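Local coordinates for protein-glutamine gamma-glutamyltransferase 2 (Pagrus major, PDB 1G0D), which probably catalyses the calcium-dependent cross-linking of peptide-bound glutamine to lysine and other primary amines, at residues A[141-146]-A[210-215]; A[99-104]-A[136-141]; A[281-286]-A[335-340]; A[346-351]-A[373-378]. All coordinates share one frame; numbering follows the deposited sequence.

Contact 1 (A[141-146]-A[210-215])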
# COMPACT_ATOMS: atom_id res chain seq x y z
N ASP A 141 23.82 -2.10 7.71
CA ASP A 141 22.79 -1.13 7.35
C ASP A 141 21.61 -1.27 8.31
O ASP A 141 21.24 -2.40 8.69
CB ASP A 141 22.34 -1.36 5.91
CG ASP A 141 21.55 -0.20 5.34
OD1 ASP A 141 20.77 0.44 6.09
OD2 ASP A 141 21.69 0.09 4.13
N MET A 142 21.02 -0.15 8.71
CA MET A 142 19.89 -0.20 9.61
C MET A 142 18.67 -0.92 9.02
O MET A 142 17.85 -1.46 9.77
CB MET A 142 19.53 1.21 10.06
CG MET A 142 20.29 1.66 11.34
SD MET A 142 19.95 3.42 11.67
CE MET A 142 20.47 4.26 9.93
N VAL A 143 18.54 -0.98 7.69
CA VAL A 143 17.42 -1.70 7.07
C VAL A 143 17.75 -3.21 6.85
O VAL A 143 16.99 -3.97 6.25
CB VAL A 143 17.02 -1.07 5.74
CG1 VAL A 143 16.54 0.35 5.96
CG2 VAL A 143 18.21 -1.05 4.82
N TYR A 144 18.88 -3.66 7.37
CA TYR A 144 19.29 -5.04 7.23
C TYR A 144 18.23 -6.03 7.66
O TYR A 144 17.75 -5.96 8.80
CB TYR A 144 20.53 -5.28 8.07
CG TYR A 144 21.06 -6.67 7.90
CD1 TYR A 144 21.27 -7.21 6.64
CD2 TYR A 144 21.39 -7.45 9.01
CE1 TYR A 144 21.81 -8.50 6.48
CE2 TYR A 144 21.93 -8.76 8.86
CZ TYR A 144 22.15 -9.27 7.58
OH TYR A 144 22.77 -10.50 7.41
N LEU A 145 17.88 -6.95 6.75
CA LEU A 145 16.91 -8.02 6.98
C LEU A 145 17.69 -9.31 6.67
O LEU A 145 17.99 -9.59 5.51
CB LEU A 145 15.70 -7.88 6.04
CG LEU A 145 14.34 -8.49 6.49
CD1 LEU A 145 13.14 -7.98 5.62
CD2 LEU A 145 14.41 -10.01 6.42
N PRO A 146 18.00 -10.12 7.70
CA PRO A 146 18.77 -11.38 7.59
C PRO A 146 18.09 -12.61 7.06
O PRO A 146 18.14 -13.66 7.72
CB PRO A 146 19.26 -11.62 9.00
CG PRO A 146 18.25 -10.98 9.85
CD PRO A 146 17.55 -9.90 9.08
N SER A 210 19.98 9.80 5.28
CA SER A 210 20.68 8.57 5.56
C SER A 210 19.89 7.71 6.55
O SER A 210 20.24 6.59 6.87
CB SER A 210 21.99 8.91 6.21
OG SER A 210 21.71 9.19 7.56
N ASP A 211 18.81 8.28 7.03
CA ASP A 211 17.99 7.67 8.03
C ASP A 211 16.73 6.99 7.50
O ASP A 211 15.83 7.66 6.99
CB ASP A 211 17.61 8.78 9.00
CG ASP A 211 16.90 8.27 10.23
OD1 ASP A 211 16.60 9.12 11.08
OD2 ASP A 211 16.63 7.05 10.36
N PRO A 212 16.64 5.67 7.65
CA PRO A 212 15.40 5.11 7.12
C PRO A 212 14.12 5.61 7.82
O PRO A 212 13.07 5.62 7.17
CB PRO A 212 15.60 3.59 7.25
CG PRO A 212 16.62 3.43 8.26
CD PRO A 212 17.51 4.64 8.22
N VAL A 213 14.20 6.00 9.10
CA VAL A 213 13.04 6.50 9.87
C VAL A 213 12.55 7.82 9.29
O VAL A 213 11.37 8.01 9.05
CB VAL A 213 13.37 6.74 11.40
CG1 VAL A 213 12.25 7.55 12.07
CG2 VAL A 213 13.51 5.40 12.15
N TYR A 214 13.49 8.72 9.05
CA TYR A 214 13.22 10.02 8.48
C TYR A 214 12.65 9.91 7.06
O TYR A 214 11.61 10.47 6.76
CB TYR A 214 14.51 10.81 8.47
CG TYR A 214 14.43 12.12 7.73
CD1 TYR A 214 14.11 13.28 8.40
CD2 TYR A 214 14.67 12.18 6.36
CE1 TYR A 214 14.01 14.48 7.73
CE2 TYR A 214 14.58 13.38 5.67
CZ TYR A 214 14.25 14.52 6.36
OH TYR A 214 14.09 15.70 5.67
N VAL A 215 13.34 9.19 6.19
CA VAL A 215 12.89 9.02 4.83
C VAL A 215 11.54 8.28 4.73
O VAL A 215 10.73 8.54 3.84
CB VAL A 215 13.99 8.24 4.06
CG1 VAL A 215 13.50 7.82 2.70
CG2 VAL A 215 15.21 9.11 3.94
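Pro212, in the first turn of helix 212-223, packs against Met142 and Val143 of a type I beta turn that runs from Asp141 to Tyr144. The contact has no hydrogen bond across it. It rests on contacts between aliphatic carbons. Met142 meets the proline ring with its terminal methyl: Met142 CE lies 3.4 Å from Pro212 CD. The two side chains cross at about a right angle, and the bend at chi3 (-54°) brings that methyl to the ring. Met142 CE also lies 3.9 Å from Ser210 O. Val143 uses one branch. Val143 CG1 sits 3.6 Å from Pro212 CB, next to the CG of the same ring.

Both backbones are held by their own aspartates. Asp141 OD1 accepts from Val143 N at 3.1 Å, which forms an Asx turn. The N-H comes from above the carboxylate plane, and Arg36 forms a salt bridge with the same oxygen. Asp211 OD2 accepts from Val213 N at 2.9 Å, again from above its carboxylate plane. Met339 of strand 329-339 touches Pro212 as well. The arrangement is that of an N-capped helix start, Asp211 followed by proline in the first turn, packed on an Asx-supported beta turn.

Contact 2 (A[99-104]-A[136-141])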
# COMPACT_ATOMS: atom_id res chain seq x y z
N SER A 99 31.67 2.81 0.64
CA SER A 99 30.80 3.77 1.26
C SER A 99 30.35 3.24 2.60
O SER A 99 30.24 2.04 2.75
CB SER A 99 29.55 3.99 0.39
OG SER A 99 28.64 2.89 0.48
N PRO A 100 30.10 4.13 3.58
CA PRO A 100 29.65 3.64 4.89
C PRO A 100 28.22 3.09 4.75
O PRO A 100 27.52 3.39 3.79
CB PRO A 100 29.69 4.87 5.78
CG PRO A 100 29.59 6.05 4.83
CD PRO A 100 30.22 5.60 3.54
N ALA A 101 27.82 2.27 5.71
CA ALA A 101 26.47 1.71 5.70
C ALA A 101 25.45 2.77 6.19
O ALA A 101 24.24 2.49 6.22
CB ALA A 101 26.41 0.45 6.58
N ASN A 102 25.92 3.96 6.60
CA ASN A 102 25.02 5.03 7.01
C ASN A 102 25.07 6.12 5.95
O ASN A 102 24.66 7.26 6.19
CB ASN A 102 25.37 5.60 8.39
CG ASN A 102 26.78 6.13 8.46
OD1 ASN A 102 27.56 5.97 7.53
ND2 ASN A 102 27.12 6.76 9.58
N ALA A 103 25.54 5.78 4.76
CA ALA A 103 25.63 6.74 3.69
C ALA A 103 24.26 7.40 3.34
O ALA A 103 23.20 6.77 3.44
CB ALA A 103 26.20 6.06 2.49
N VAL A 104 24.30 8.68 2.94
CA VAL A 104 23.11 9.42 2.55
C VAL A 104 22.68 8.93 1.18
O VAL A 104 23.49 8.90 0.26
CB VAL A 104 23.42 10.94 2.44
CG1 VAL A 104 22.22 11.65 1.89
CG2 VAL A 104 23.74 11.51 3.79
N PRO A 136 19.48 -3.38 2.39
CA PRO A 136 19.05 -4.36 3.40
C PRO A 136 19.82 -5.67 3.35
O PRO A 136 19.55 -6.56 4.15
CB PRO A 136 17.56 -4.57 3.11
CG PRO A 136 17.32 -4.04 1.78
CD PRO A 136 18.47 -3.16 1.36
N TRP A 137 20.76 -5.81 2.41
CA TRP A 137 21.55 -7.03 2.35
C TRP A 137 22.88 -6.83 3.05
O TRP A 137 23.62 -7.79 3.24
CB TRP A 137 21.85 -7.40 0.93
CG TRP A 137 20.69 -7.85 0.19
CD1 TRP A 137 20.21 -9.11 0.14
CD2 TRP A 137 19.85 -7.05 -0.64
NE1 TRP A 137 19.09 -9.16 -0.68
CE2 TRP A 137 18.85 -7.91 -1.17
CE3 TRP A 137 19.85 -5.69 -0.99
CZ2 TRP A 137 17.84 -7.44 -2.03
CZ3 TRP A 137 18.82 -5.22 -1.85
CH2 TRP A 137 17.84 -6.11 -2.36
N CYS A 138 23.21 -5.59 3.39
CA CYS A 138 24.46 -5.27 4.07
C CYS A 138 24.23 -5.28 5.57
O CYS A 138 23.47 -4.49 6.10
CB CYS A 138 24.92 -3.89 3.65
SG CYS A 138 26.14 -3.26 4.76
N ARG A 139 24.93 -6.16 6.28
CA ARG A 139 24.70 -6.32 7.71
C ARG A 139 24.85 -5.16 8.61
O ARG A 139 24.36 -5.22 9.71
CB ARG A 139 25.54 -7.44 8.26
CG ARG A 139 26.85 -7.50 7.62
CD ARG A 139 27.79 -8.14 8.55
NE ARG A 139 27.78 -7.49 9.84
CZ ARG A 139 27.36 -8.08 10.96
NH1 ARG A 139 26.91 -9.35 10.92
NH2 ARG A 139 27.42 -7.41 12.11
N ASP A 140 25.53 -4.11 8.17
CA ASP A 140 25.66 -2.96 9.04
C ASP A 140 24.61 -1.89 8.76
O ASP A 140 24.54 -0.89 9.46
CB ASP A 140 27.01 -2.36 8.88
CG ASP A 140 28.07 -3.25 9.38
OD1 ASP A 140 29.21 -3.08 8.91
OD2 ASP A 140 27.78 -4.12 10.23
N ASP A 141 23.82 -2.10 7.71
CA ASP A 141 22.79 -1.13 7.35
C ASP A 141 21.61 -1.27 8.31
O ASP A 141 21.24 -2.40 8.69
CB ASP A 141 22.34 -1.36 5.91
CG ASP A 141 21.55 -0.20 5.34
OD1 ASP A 141 20.77 0.44 6.09
OD2 ASP A 141 21.69 0.09 4.13
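Ala101 CB packs against the turn formed by Cys138 to Asp141, and this packing makes up most of the contact. Here the loop between strands 92-98 and 106-115 meets the loop that leads from strand 121-133 to helix 148-156. Ala101 CB lies 3.7 Å from Asp140 CB and 3.7 Å from the backbone carbon Asp140 C. It also approaches Asp141 N. Cys138 SG is 4.1 Å from Ala101 CB. So one small side chain touches a carbon, a peptide group and a sulfur. Both sides are type I beta turns, Pro100 to Ala103 and Cys138 to Asp141.

No hydrogen bond passes directly between the two segments; each turn has its own. Ala103 N donates to Pro100 O, and Asp141 N donates to Cys138 O at 2.9 Å. Asp140 N donates to Cys138 SG at 3.6 Å. The sulfur reaches that N-H because SG stands anti to the backbone N of its own residue (chi1 164°), which also leaves it near the Ala101 methyl.

Within 136-141, Arg139 NE and Asp140 OD2 make a salt bridge at 3.4 Å, its hydrogen bond weak. Other charges look outside. Asp140 OD1 pairs with Arg79. Arg36 bridges the two segments: it makes a salt bridge with Asp141 OD1 and donates to Ala103 O.

The direct meeting is therefore van der Waals contact of a single methyl, with no polar bond across it. Polar groups fix the shape of each turn, and Arg36 links them.

Contact 3 (A[281-286]-A[335-340])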
# COMPACT_ATOMS: atom_id res chain seq x y z
N THR A 281 5.69 1.12 -3.53
CA THR A 281 6.52 1.22 -4.74
C THR A 281 7.75 2.07 -4.53
O THR A 281 8.84 1.74 -4.99
CB THR A 281 5.75 1.86 -5.91
OG1 THR A 281 5.01 0.86 -6.62
CG2 THR A 281 6.69 2.48 -6.87
N VAL A 282 7.58 3.18 -3.84
CA VAL A 282 8.67 4.10 -3.61
C VAL A 282 9.66 3.63 -2.55
O VAL A 282 10.86 3.76 -2.73
CB VAL A 282 8.10 5.53 -3.24
CG1 VAL A 282 9.26 6.48 -2.86
CG2 VAL A 282 7.29 6.11 -4.43
N LEU A 283 9.19 3.09 -1.45
CA LEU A 283 10.10 2.65 -0.41
C LEU A 283 10.85 1.38 -0.93
O LEU A 283 12.08 1.26 -0.81
CB LEU A 283 9.31 2.42 0.89
CG LEU A 283 8.65 3.71 1.43
CD1 LEU A 283 7.55 3.35 2.38
CD2 LEU A 283 9.67 4.59 2.13
N ARG A 284 10.13 0.46 -1.55
CA ARG A 284 10.80 -0.70 -2.13
C ARG A 284 11.88 -0.17 -3.08
O ARG A 284 13.03 -0.53 -2.97
CB ARG A 284 9.80 -1.58 -2.86
CG ARG A 284 9.26 -2.64 -1.96
CD ARG A 284 8.47 -3.71 -2.70
NE ARG A 284 7.65 -4.45 -1.74
CZ ARG A 284 6.93 -5.52 -2.05
NH1 ARG A 284 6.93 -5.96 -3.30
NH2 ARG A 284 6.22 -6.17 -1.13
N CYS A 285 11.53 0.75 -3.98
CA CYS A 285 12.53 1.33 -4.89
C CYS A 285 13.74 1.93 -4.18
O CYS A 285 14.85 1.70 -4.60
CB CYS A 285 11.91 2.42 -5.76
SG CYS A 285 12.92 2.90 -7.20
N LEU A 286 13.55 2.69 -3.12
CA LEU A 286 14.69 3.29 -2.43
C LEU A 286 15.46 2.25 -1.65
O LEU A 286 16.57 2.51 -1.18
CB LEU A 286 14.24 4.42 -1.51
CG LEU A 286 13.60 5.60 -2.25
CD1 LEU A 286 13.40 6.79 -1.31
CD2 LEU A 286 14.46 6.03 -3.41
N VAL A 335 1.12 0.32 5.32
CA VAL A 335 2.31 -0.35 4.89
C VAL A 335 3.22 -0.61 6.08
O VAL A 335 3.19 0.12 7.05
CB VAL A 335 2.93 0.58 3.83
CG1 VAL A 335 4.30 1.06 4.19
CG2 VAL A 335 2.83 -0.08 2.54
N GLU A 336 3.98 -1.70 6.03
CA GLU A 336 4.93 -2.05 7.10
C GLU A 336 6.32 -1.93 6.47
O GLU A 336 6.53 -2.48 5.38
CB GLU A 336 4.70 -3.49 7.54
CG GLU A 336 4.24 -3.66 8.97
CD GLU A 336 3.79 -5.07 9.24
OE1 GLU A 336 4.40 -6.03 8.71
OE2 GLU A 336 2.81 -5.24 9.98
N SER A 337 7.26 -1.23 7.10
CA SER A 337 8.62 -1.11 6.56
C SER A 337 9.62 -1.67 7.57
O SER A 337 9.51 -1.42 8.75
CB SER A 337 9.01 0.34 6.27
OG SER A 337 8.38 0.84 5.10
N TRP A 338 10.61 -2.41 7.10
CA TRP A 338 11.62 -3.00 7.97
C TRP A 338 12.77 -2.07 8.20
O TRP A 338 13.38 -1.60 7.27
CB TRP A 338 12.20 -4.28 7.36
CG TRP A 338 13.07 -5.03 8.30
CD1 TRP A 338 14.43 -4.87 8.49
CD2 TRP A 338 12.66 -6.04 9.22
NE1 TRP A 338 14.88 -5.74 9.47
CE2 TRP A 338 13.80 -6.47 9.93
CE3 TRP A 338 11.42 -6.64 9.52
CZ2 TRP A 338 13.73 -7.46 10.92
CZ3 TRP A 338 11.36 -7.63 10.50
CH2 TRP A 338 12.50 -8.03 11.19
N MET A 339 13.09 -1.83 9.46
CA MET A 339 14.21 -0.99 9.84
C MET A 339 14.42 -1.09 11.35
O MET A 339 13.50 -1.45 12.09
CB MET A 339 13.93 0.45 9.48
CG MET A 339 12.85 1.11 10.33
SD MET A 339 12.39 2.68 9.56
CE MET A 339 11.42 2.14 8.30
N SER A 340 15.63 -0.80 11.81
CA SER A 340 15.92 -0.81 13.22
C SER A 340 15.65 0.61 13.74
O SER A 340 15.88 1.62 13.04
CB SER A 340 17.36 -1.21 13.44
OG SER A 340 18.22 -0.14 13.13
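Leu283 of helix 272-286 reaches across to Val335 and Ser337 of strand 329-339. This is the helix-on-sheet packing of the papain-like catalytic fold. The helix begins at the active-site residue Cys272. The strand carries the active-site His332, and the adjacent strand 350-355 ends at the active-site Asp355.

The side chains of the contact face one another. Val335 and Ser337 are two residues apart on the strand, so both point from the same face of the sheet toward the helix. Leu283 points back at them. Its CG is anti to its own carbonyl carbon (chi1 -63°), and of its two methyls CD1 makes the approach. CD1 meets the two strand residues in different ways. Leu283 CD1 has an apolar contact with Val335 CG1 at 4.4 Å, which is loose. It comes closer to the hydroxyl of Ser337.

That hydroxyl is buried but has a polar partner: Ser337 OG is hydrogen-bonded to Thr290 OG1. The leucine methyl therefore lies beside an oxygen already engaged elsewhere. Leu354 of strand 350-355 touches both Val335 and Ser337, and Ile219 of helix 212-223 touches Leu283. These neighbours join the contact to a wider buried layer. The side chain of Val335 is about 7 Å from that of Asp355 and about 10 Å from that of His332, so the packing lies close to the active site without being part of it. The shortest approach between the two segments is Leu283 CD1 to Ser337 OG, at 3.8 Å.

Contact 4 (A[346-351]-A[373-378]). With SO4 (sulfate ion), chain B.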
# COMPACT_ATOMS: atom_id res chain seq x y z
N GLU A 346 15.31 -0.20 23.41
CA GLU A 346 15.62 -1.54 22.95
C GLU A 346 14.32 -2.26 22.71
O GLU A 346 13.43 -2.16 23.53
CB GLU A 346 16.38 -2.30 24.04
CG GLU A 346 17.43 -3.30 23.55
CD GLU A 346 18.87 -2.73 23.61
OE1 GLU A 346 19.27 -1.95 22.70
OE2 GLU A 346 19.61 -3.06 24.58
N GLY A 347 14.18 -2.96 21.59
CA GLY A 347 12.96 -3.72 21.38
C GLY A 347 11.97 -3.34 20.33
O GLY A 347 11.06 -4.10 20.04
N ASN A 348 12.14 -2.17 19.73
CA ASN A 348 11.20 -1.71 18.74
C ASN A 348 11.69 -1.87 17.32
O ASN A 348 11.15 -1.27 16.39
CB ASN A 348 10.87 -0.26 19.05
CG ASN A 348 10.36 -0.09 20.47
OD1 ASN A 348 9.23 -0.48 20.79
ND2 ASN A 348 11.19 0.48 21.33
N ASP A 349 12.69 -2.71 17.15
CA ASP A 349 13.29 -2.95 15.84
C ASP A 349 12.40 -3.82 15.00
O ASP A 349 11.61 -4.56 15.51
CB ASP A 349 14.59 -3.70 16.01
CG ASP A 349 15.74 -2.84 16.44
OD1 ASP A 349 16.85 -3.41 16.42
OD2 ASP A 349 15.58 -1.65 16.79
N GLY A 350 12.57 -3.78 13.69
CA GLY A 350 11.74 -4.67 12.91
C GLY A 350 10.75 -3.88 12.12
O GLY A 350 11.03 -2.73 11.75
N TRP A 351 9.59 -4.49 11.85
CA TRP A 351 8.54 -3.86 11.06
C TRP A 351 7.91 -2.62 11.73
O TRP A 351 7.56 -2.66 12.90
CB TRP A 351 7.42 -4.86 10.75
CG TRP A 351 7.79 -6.02 9.91
CD1 TRP A 351 7.92 -7.31 10.32
CD2 TRP A 351 8.10 -6.00 8.50
NE1 TRP A 351 8.30 -8.11 9.25
CE2 TRP A 351 8.40 -7.33 8.14
CE3 TRP A 351 8.13 -5.00 7.53
CZ2 TRP A 351 8.75 -7.68 6.83
CZ3 TRP A 351 8.47 -5.35 6.23
CH2 TRP A 351 8.78 -6.68 5.89
N VAL A 373 5.47 -2.05 15.06
CA VAL A 373 4.34 -2.96 15.19
C VAL A 373 4.41 -3.67 16.58
O VAL A 373 3.40 -4.15 17.11
CB VAL A 373 4.38 -4.04 14.12
CG1 VAL A 373 3.26 -5.02 14.33
CG2 VAL A 373 4.30 -3.41 12.77
N ALA A 374 5.61 -3.74 17.16
CA ALA A 374 5.81 -4.38 18.47
C ALA A 374 5.26 -3.55 19.60
O ALA A 374 4.86 -4.10 20.63
CB ALA A 374 7.28 -4.64 18.72
N ALA A 375 5.27 -2.22 19.43
CA ALA A 375 4.76 -1.29 20.43
C ALA A 375 3.26 -1.46 20.43
O ALA A 375 2.61 -1.29 21.44
CB ALA A 375 5.11 0.14 20.08
N ILE A 376 2.70 -1.81 19.28
CA ILE A 376 1.26 -2.04 19.23
C ILE A 376 0.95 -3.35 19.97
O ILE A 376 0.14 -3.37 20.91
CB ILE A 376 0.75 -2.14 17.75
CG1 ILE A 376 1.08 -0.85 16.98
CG2 ILE A 376 -0.74 -2.41 17.74
CD1 ILE A 376 0.56 0.39 17.64
N LYS A 377 1.62 -4.42 19.58
CA LYS A 377 1.40 -5.72 20.21
C LYS A 377 1.48 -5.67 21.72
O LYS A 377 0.63 -6.24 22.40
CB LYS A 377 2.43 -6.73 19.72
CG LYS A 377 1.91 -8.11 19.42
CD LYS A 377 1.54 -8.82 20.68
CE LYS A 377 1.00 -10.22 20.38
NZ LYS A 377 1.99 -11.02 19.60
N GLU A 378 2.48 -4.98 22.24
CA GLU A 378 2.68 -4.92 23.69
C GLU A 378 2.00 -3.75 24.40
O GLU A 378 2.05 -3.65 25.63
CB GLU A 378 4.18 -4.92 23.99
CG GLU A 378 4.90 -6.26 23.72
CD GLU A 378 4.11 -7.50 24.15
OE1 GLU A 378 4.00 -8.45 23.34
OE2 GLU A 378 3.59 -7.56 25.30
S SO4 B . 7.39 -11.71 9.38
O1 SO4 B . 7.10 -10.87 10.44
O2 SO4 B . 8.51 -11.17 8.70
O3 SO4 B . 7.84 -12.86 10.03
O4 SO4 B . 6.20 -11.99 8.62
O HOH W 1 8.34 -3.85 15.65
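Val373 and Trp351 form the tight part of this contact, where helix 373-378 starts beside strand 350-355. Val373 N donates to Trp351 O at 3.1 Å, nearly straight (173°), with the donor tilted 21° from the carbonyl plane. Trp351 O also lies 3.3 Å from Val373 CG2, and that methyl is 4.0 Å from Trp351 CB.

The other end is looser. Gly347, exposed to solvent, places its O 4.0 Å from Ala374 CB. Asn348 is buried; its OD1 is 4.2 Å from Ala375 CB, and its ND2 is held by Pro345 O. Between the two parts a water accepts from Ala374 N and donates to Trp351 O, with a weak bond to Asp349 O.

The indole of Trp351 leads away from the helix. Trp351 NE1 donates to O2 of a sulfate ion at 3.1 Å, in the ring plane at the edge, and weakly to O1. The ion, probably from the crystallisation liquor, also binds Arg291, which makes a cation-pi contact with the indole. Glu336 of strand 329-339 touches Trp351 and Val373, while Ile376 packs on helix 387-395. Helix 373-378 thus touches both the sheet, at strands 329-339 and 350-355, and helix 387-395.

Overall arrangement
From the N terminus, contact 2 comes first. It closes a loop holding strands 106-115 and 121-133 and ends at Asp141, where contact 1 begins. Contact 1 closes a longer loop, about half of it helix, up to helix 212-223. Contact 3 closes a loop of 48 residues with strands but no helix, bringing helix 272-286 to strand 329-339. Contact 4 closes the short loop that includes strands 350-355 and 368-372. The four follow in series; none nests or crosses. Contact 1 touches contacts 2 and 3, the latter through Tyr144 O with Trp338 NE1. Contacts 3 and 4 meet across neighbouring strands. Together they link the N-terminal beta-strand region to the catalytic sheet and its helices.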